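Local coordinates for AAA ATPase, central region (PDB 2R9G), which is the C-terminal, tetramer-forming part of a MgsA-type AAA+ ATPase that probably acts in DNA replication or repair, at residues E80-G83 with L84-R88; A113-A116 with D117-G121; Q187-Y190 with R191-W195. All blocks are in the same frame, centred on the assembly; numbering follows the deposited sequence.

Contact 1: E80-G83 with L84-R88; sequences EKLG and LPEAR
Leu82 turns its CG beside its own backbone N (chi1 -67°), which lays the isobutyl group against the chain that folds back after Gly83: CD1 reaches Glu86 O at 4.0 Å, and CB sits alongside the amide of Ala87. Glu86 has the same first torsion and then runs extended, taking its carboxylate past Leu82 to Arg52 of the second subunit, with which it forms a salt bridge. Gly83 leaves helix 66-82 with a positive phi of 70°, a conformation glycine adopts readily, and its O accepts the N-H of Ala87 at 2.8 Å, the donor lying well above the carbonyl plane. The small methyl of Ala87 fits close by, CB standing 3.2 Å from Gly83 O. A cis peptide precedes Pro85, which starts a type I turn ending at Arg88. The turn is pinned from both faces of Pro85 O: Arg88 N comes from one, and Arg88 NH2 from the other at 3.0 Å. One water links Leu82 O to Glu86 N, a carbonyl of the last helical turn to an amide of the following turn. These bonds brace the tight connection into helix 88-100, while the acidic end of Glu86 ties it to another subunit.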
# COMPACT_ATOMS: atom_id res chain seq x y z
N GLU C 80 0.21 -8.09 14.31
CA GLU C 80 -0.96 -8.16 15.21
C GLU C 80 -1.84 -9.38 14.94
O GLU C 80 -2.32 -10.03 15.88
CB GLU C 80 -1.83 -6.91 15.07
CG GLU C 80 -1.21 -5.63 15.55
CD GLU C 80 -1.90 -4.40 15.00
OE1 GLU C 80 -2.99 -4.53 14.40
OE2 GLU C 80 -1.35 -3.29 15.18
N LYS C 81 -2.06 -9.68 13.67
CA LYS C 81 -2.88 -10.83 13.28
C LYS C 81 -2.19 -12.16 13.56
O LYS C 81 -2.86 -13.13 13.90
CB LYS C 81 -3.28 -10.75 11.80
CG LYS C 81 -4.31 -9.67 11.51
CD LYS C 81 -4.41 -9.37 10.01
CE LYS C 81 -5.23 -8.11 9.76
NZ LYS C 81 -6.63 -8.24 10.26
N LEU C 82 -0.86 -12.18 13.45
CA LEU C 82 -0.08 -13.41 13.60
C LEU C 82 0.34 -13.69 15.03
O LEU C 82 0.29 -14.84 15.48
CB LEU C 82 1.18 -13.37 12.71
CG LEU C 82 0.98 -13.40 11.19
CD1 LEU C 82 2.29 -13.12 10.45
CD2 LEU C 82 0.33 -14.68 10.72
N GLY C 83 0.79 -12.64 15.73
CA GLY C 83 1.46 -12.77 17.02
C GLY C 83 2.83 -13.40 16.85
O GLY C 83 3.17 -13.92 15.78
N LEU C 84 3.64 -13.34 17.90
CA LEU C 84 4.90 -14.08 17.94
C LEU C 84 4.59 -15.56 18.12
O LEU C 84 3.61 -15.90 18.80
CB LEU C 84 5.77 -13.55 19.07
CG LEU C 84 6.29 -12.13 18.86
CD1 LEU C 84 6.86 -11.60 20.15
CD2 LEU C 84 7.32 -12.08 17.72
N PRO C 85 5.42 -16.46 17.56
CA PRO C 85 6.71 -16.26 16.89
C PRO C 85 6.66 -15.75 15.44
O PRO C 85 7.61 -15.12 15.00
CB PRO C 85 7.34 -17.65 16.92
CG PRO C 85 6.17 -18.58 16.85
CD PRO C 85 5.05 -17.89 17.60
N GLU C 86 5.57 -16.00 14.73
CA GLU C 86 5.50 -15.71 13.29
C GLU C 86 5.55 -14.23 12.92
O GLU C 86 6.01 -13.88 11.84
CB GLU C 86 4.28 -16.38 12.65
CG GLU C 86 4.46 -17.87 12.45
CD GLU C 86 3.23 -18.54 11.85
OE1 GLU C 86 2.10 -18.25 12.30
OE2 GLU C 86 3.41 -19.37 10.93
N ALA C 87 5.10 -13.37 13.84
CA ALA C 87 5.14 -11.91 13.66
C ALA C 87 6.53 -11.38 13.33
O ALA C 87 6.65 -10.35 12.66
CB ALA C 87 4.64 -11.22 14.90
N ARG C 88 7.57 -12.08 13.79
CA ARG C 88 8.96 -11.69 13.60
C ARG C 88 9.37 -11.62 12.12
O ARG C 88 10.34 -10.94 11.77
CB ARG C 88 9.89 -12.65 14.35
CG ARG C 88 10.34 -13.88 13.55
CD ARG C 88 10.91 -14.99 14.43
NE ARG C 88 11.33 -16.15 13.64
CZ ARG C 88 10.52 -17.12 13.21
NH1 ARG C 88 11.02 -18.12 12.50
NH2 ARG C 88 9.22 -17.09 13.46
O HOH W 1 2.65 -16.94 15.56

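Contact 2: A113-A116 with D117-G121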
# COMPACT_ATOMS: atom_id res chain seq x y z
N ALA C 113 10.20 22.50 13.27
CA ALA C 113 10.49 23.93 13.10
C ALA C 113 9.20 24.76 13.12
O ALA C 113 9.18 25.86 13.67
CB ALA C 113 11.26 24.18 11.82
N ALA C 114 8.14 24.22 12.53
CA ALA C 114 6.84 24.89 12.50
C ALA C 114 6.19 24.94 13.88
O ALA C 114 5.54 25.93 14.22
CB ALA C 114 5.92 24.20 11.49
N LEU C 115 6.39 23.88 14.66
CA LEU C 115 5.87 23.79 16.03
C LEU C 115 6.61 24.74 16.97
O LEU C 115 6.02 25.25 17.92
CB LEU C 115 5.97 22.35 16.55
CG LEU C 115 4.81 21.40 16.21
CD1 LEU C 115 5.21 19.94 16.34
CD2 LEU C 115 3.60 21.71 17.08
N ALA C 116 7.90 24.96 16.68
CA ALA C 116 8.74 25.87 17.45
C ALA C 116 8.24 27.32 17.38
O ALA C 116 8.20 28.01 18.39
CB ALA C 116 10.18 25.78 16.98
N ASP C 117 7.85 27.75 16.18
CA ASP C 117 7.30 29.08 15.96
C ASP C 117 5.98 29.33 16.69
O ASP C 117 5.72 30.45 17.13
CB ASP C 117 7.11 29.35 14.46
CG ASP C 117 8.40 29.75 13.77
OD1 ASP C 117 9.48 29.67 14.40
OD2 ASP C 117 8.33 30.13 12.58
N ILE C 118 5.15 28.30 16.82
CA ILE C 118 3.86 28.42 17.52
C ILE C 118 4.03 28.55 19.03
O ILE C 118 3.41 29.41 19.66
CB ILE C 118 2.92 27.26 17.17
CG1 ILE C 118 2.38 27.47 15.77
CG2 ILE C 118 1.75 27.13 18.17
CD1 ILE C 118 1.92 26.24 15.16
N ARG C 119 4.88 27.70 19.60
CA ARG C 119 5.10 27.64 21.04
C ARG C 119 5.78 28.91 21.55
O ARG C 119 5.57 29.31 22.70
CB ARG C 119 5.89 26.39 21.40
CG ARG C 119 5.06 25.12 21.30
CD ARG C 119 5.93 23.90 21.16
NE ARG C 119 5.14 22.67 21.04
CZ ARG C 119 5.63 21.50 20.64
NH1 ARG C 119 6.91 21.38 20.32
NH2 ARG C 119 4.83 20.45 20.57
N GLU C 120 6.57 29.54 20.68
CA GLU C 120 7.21 30.82 20.96
C GLU C 120 6.30 32.02 20.62
O GLU C 120 6.73 33.17 20.72
CB GLU C 120 8.53 30.92 20.19
CG GLU C 120 9.61 30.01 20.72
CD GLU C 120 10.69 29.72 19.69
OE1 GLU C 120 11.04 30.64 18.91
OE2 GLU C 120 11.19 28.57 19.66
N GLY C 121 5.07 31.73 20.21
CA GLY C 121 4.06 32.75 19.93
C GLY C 121 4.33 33.62 18.70
O GLY C 121 3.89 34.76 18.64
O HOH W 2 11.40 27.31 13.96
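Leu115 and Arg119, one helical turn apart, pack closely as helix 106-119 runs out. Leu115 CD2 lies over one face of the guanidinium, offset toward its rim and 3.9 Å from Arg119 NH2, while the extended arginine chain passes its own helix, CG coming within 3.5 Å of Leu115 O. A branched aliphatic residue suits this place because it can pack under a flat cation without competing for its N-H groups. Arg119 NE makes a salt bridge with Glu42 of the third subunit. Ala114 and Ile118 face the same subunit, packing on Ala38 and Arg39; the methyl of Ala114 takes up little room at this interface.

The pairing of Ala113 with Asp117 is looser. Here a water donates to both Ala113 O, at 2.7 Å, and Asp117 OD1, while the backbone bond from Asp117 N to Ala113 O is stretched to 3.4 Å and weak. Asp117 OD2 is held by Tyr172 of the same chain. Further on, with its CG beside the backbone N (chi1 -70°), exposed Glu120 runs extended past Ala116 O, and its OE1 pairs with Lys122.

Glu120 N makes a regular helical bond to Ala116 O at 3.2 Å. Gly121 N instead returns to Ile118 O at 2.9 Å and, with its positive phi, Gly121 completes a Schellman motif, a classic C-terminal helix stop that glycine suits well. Acidic Asp117 and Glu120 would probably interact unfavourably with the helix dipole here, a cost that Tyr172 and Lys122 may offset, whereas the positive charge of Arg119 should suit both the helix end and its partner Glu42.

Contact 3: Q187-Y190 with R191-W195; sequences QQYY and RIKEW
Arg191 folds back over the preceding turn to meet the amide of Gln188. Its chain bends at chi3, and NH1 donates to Gln188 OE1 at 2.7 Å, a short but somewhat bent bond (141° at the hydrogen). The oxygen lies near the guanidinium plane, at its edge, although the amide and guanidinium planes are turned 42° apart. Gln188 meets it with a chain bent at chi2 (61°), which swings the amide forward along the helix toward Ile192 and Trp195. Glutamine suits the place: its oxygen receives the arginine, while NE2 turns to the next residue.

That residue is Ile192, whose CD1 comes within 3.5 Å of Gln188 NE2 and whose CG1 lies against Gln188 O. Its buried side chain also touches Trp157 of the same chain and Ser28 of the third subunit. The backbone bond from Ile192 N to Gln188 O, 3.0 Å long, is one of the i to i+4 bonds of helix 180-195, the last helix of the chain; one side of it meets loops of its own chain and another the third subunit.

Lys193 then crosses the phenol of Tyr189, its CE standing 3.4 Å from the OH. A long aliphatic chain serves here, packing beside the aromatic ring while carrying its ammonium to a weak hydrogen bond with Gln171. The phenol OH itself bonds to Asp31 of the third subunit, and the ring meets Tyr173 edge-to-face.

Exposed Glu194 lays its CG 3.4 Å from Tyr190 O, the oxygen that accepts its backbone N-H. Last comes Trp195, with one face of the indole over Arg191 O, 3.3 Å from the ring plane, and CZ3 at 4.0 Å from Gln188 NE2, while its rings also meet Trp157.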
# COMPACT_ATOMS: atom_id res chain seq x y z
N GLN C 187 12.65 19.27 -6.37
CA GLN C 187 12.59 19.98 -7.64
C GLN C 187 11.29 20.76 -7.76
O GLN C 187 11.32 21.95 -8.09
CB GLN C 187 12.74 19.03 -8.82
CG GLN C 187 14.18 18.64 -9.12
CD GLN C 187 14.30 17.24 -9.74
OE1 GLN C 187 13.32 16.69 -10.26
NE2 GLN C 187 15.49 16.66 -9.66
N GLN C 188 10.17 20.11 -7.45
CA GLN C 188 8.86 20.76 -7.45
C GLN C 188 8.78 21.91 -6.45
O GLN C 188 8.27 22.97 -6.77
CB GLN C 188 7.74 19.73 -7.22
CG GLN C 188 6.32 20.27 -7.31
CD GLN C 188 5.96 20.85 -8.68
OE1 GLN C 188 6.51 20.44 -9.71
NE2 GLN C 188 5.03 21.79 -8.69
N TYR C 189 9.34 21.70 -5.26
CA TYR C 189 9.44 22.73 -4.22
C TYR C 189 10.15 24.01 -4.71
O TYR C 189 9.65 25.12 -4.51
CB TYR C 189 10.13 22.15 -2.97
CG TYR C 189 10.20 23.11 -1.80
CD1 TYR C 189 9.09 23.34 -1.00
CD2 TYR C 189 11.40 23.77 -1.49
CE1 TYR C 189 9.14 24.22 0.08
CE2 TYR C 189 11.46 24.66 -0.41
CZ TYR C 189 10.33 24.87 0.38
OH TYR C 189 10.37 25.74 1.45
N TYR C 190 11.30 23.86 -5.35
CA TYR C 190 12.05 25.02 -5.84
C TYR C 190 11.44 25.62 -7.10
O TYR C 190 11.53 26.84 -7.31
CB TYR C 190 13.53 24.67 -6.03
CG TYR C 190 14.24 24.45 -4.72
CD1 TYR C 190 14.93 23.26 -4.47
CD2 TYR C 190 14.21 25.41 -3.71
CE1 TYR C 190 15.58 23.05 -3.25
CE2 TYR C 190 14.84 25.21 -2.49
CZ TYR C 190 15.53 24.03 -2.27
OH TYR C 190 16.16 23.84 -1.06
N ARG C 191 10.82 24.78 -7.92
CA ARG C 191 10.07 25.20 -9.11
C ARG C 191 8.94 26.16 -8.73
O ARG C 191 8.71 27.15 -9.42
CB ARG C 191 9.51 23.97 -9.84
CG ARG C 191 8.81 24.24 -11.15
CD ARG C 191 8.35 22.94 -11.82
NE ARG C 191 9.49 22.11 -12.23
CZ ARG C 191 9.76 20.89 -11.77
NH1 ARG C 191 8.98 20.31 -10.87
NH2 ARG C 191 10.83 20.24 -12.21
N ILE C 192 8.25 25.85 -7.63
CA ILE C 192 7.18 26.70 -7.11
C ILE C 192 7.75 28.03 -6.61
O ILE C 192 7.19 29.09 -6.90
CB ILE C 192 6.34 25.97 -6.02
CG1 ILE C 192 5.53 24.84 -6.67
CG2 ILE C 192 5.41 26.94 -5.29
CD1 ILE C 192 5.15 23.70 -5.72
N LYS C 193 8.90 27.98 -5.93
CA LYS C 193 9.58 29.18 -5.46
C LYS C 193 10.04 30.10 -6.60
O LYS C 193 10.04 31.32 -6.45
CB LYS C 193 10.76 28.83 -4.55
CG LYS C 193 10.34 28.19 -3.25
CD LYS C 193 11.24 28.58 -2.08
CE LYS C 193 10.53 28.28 -0.77
NZ LYS C 193 11.13 28.96 0.40
N GLU C 194 10.42 29.50 -7.73
CA GLU C 194 10.75 30.25 -8.94
C GLU C 194 9.50 30.87 -9.58
O GLU C 194 9.55 32.02 -10.04
CB GLU C 194 11.47 29.37 -9.96
CG GLU C 194 12.90 29.00 -9.58
CD GLU C 194 13.47 27.86 -10.42
OE1 GLU C 194 12.93 27.60 -11.52
OE2 GLU C 194 14.45 27.23 -9.97
N TRP C 195 8.40 30.12 -9.58
CA TRP C 195 7.11 30.60 -10.09
C TRP C 195 6.61 31.82 -9.32
O TRP C 195 6.08 32.76 -9.91
CB TRP C 195 6.04 29.52 -10.04
CG TRP C 195 6.17 28.41 -11.03
CD1 TRP C 195 6.93 28.39 -12.16
CD2 TRP C 195 5.48 27.15 -10.99
NE1 TRP C 195 6.77 27.20 -12.82
CE2 TRP C 195 5.88 26.42 -12.13
CE3 TRP C 195 4.55 26.57 -10.11
CZ2 TRP C 195 5.40 25.13 -12.40
CZ3 TRP C 195 4.07 25.29 -10.38
CH2 TRP C 195 4.50 24.59 -11.52

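In the fold
The three contacts follow one another along the chain, and none touches another. Contact 1, at the turn between helices 66-82 and 88-100, lies on the opposite side of the chain's centre from the other two, with its centre 40 Å from that of contact 2 and 45 Å from that of contact 3. Contacts 2 and 3 are nearer neighbours, about 11 Å apart at their nearest atoms, on the consecutive helices 106-119 and 180-195. Both reach the third subunit, whereas contact 1 reaches chiefly the second, with Glu80 alone bonding to the third. Together they place subunit contacts at both ends of this elongated, strand-free chain, consistent with a tetramer.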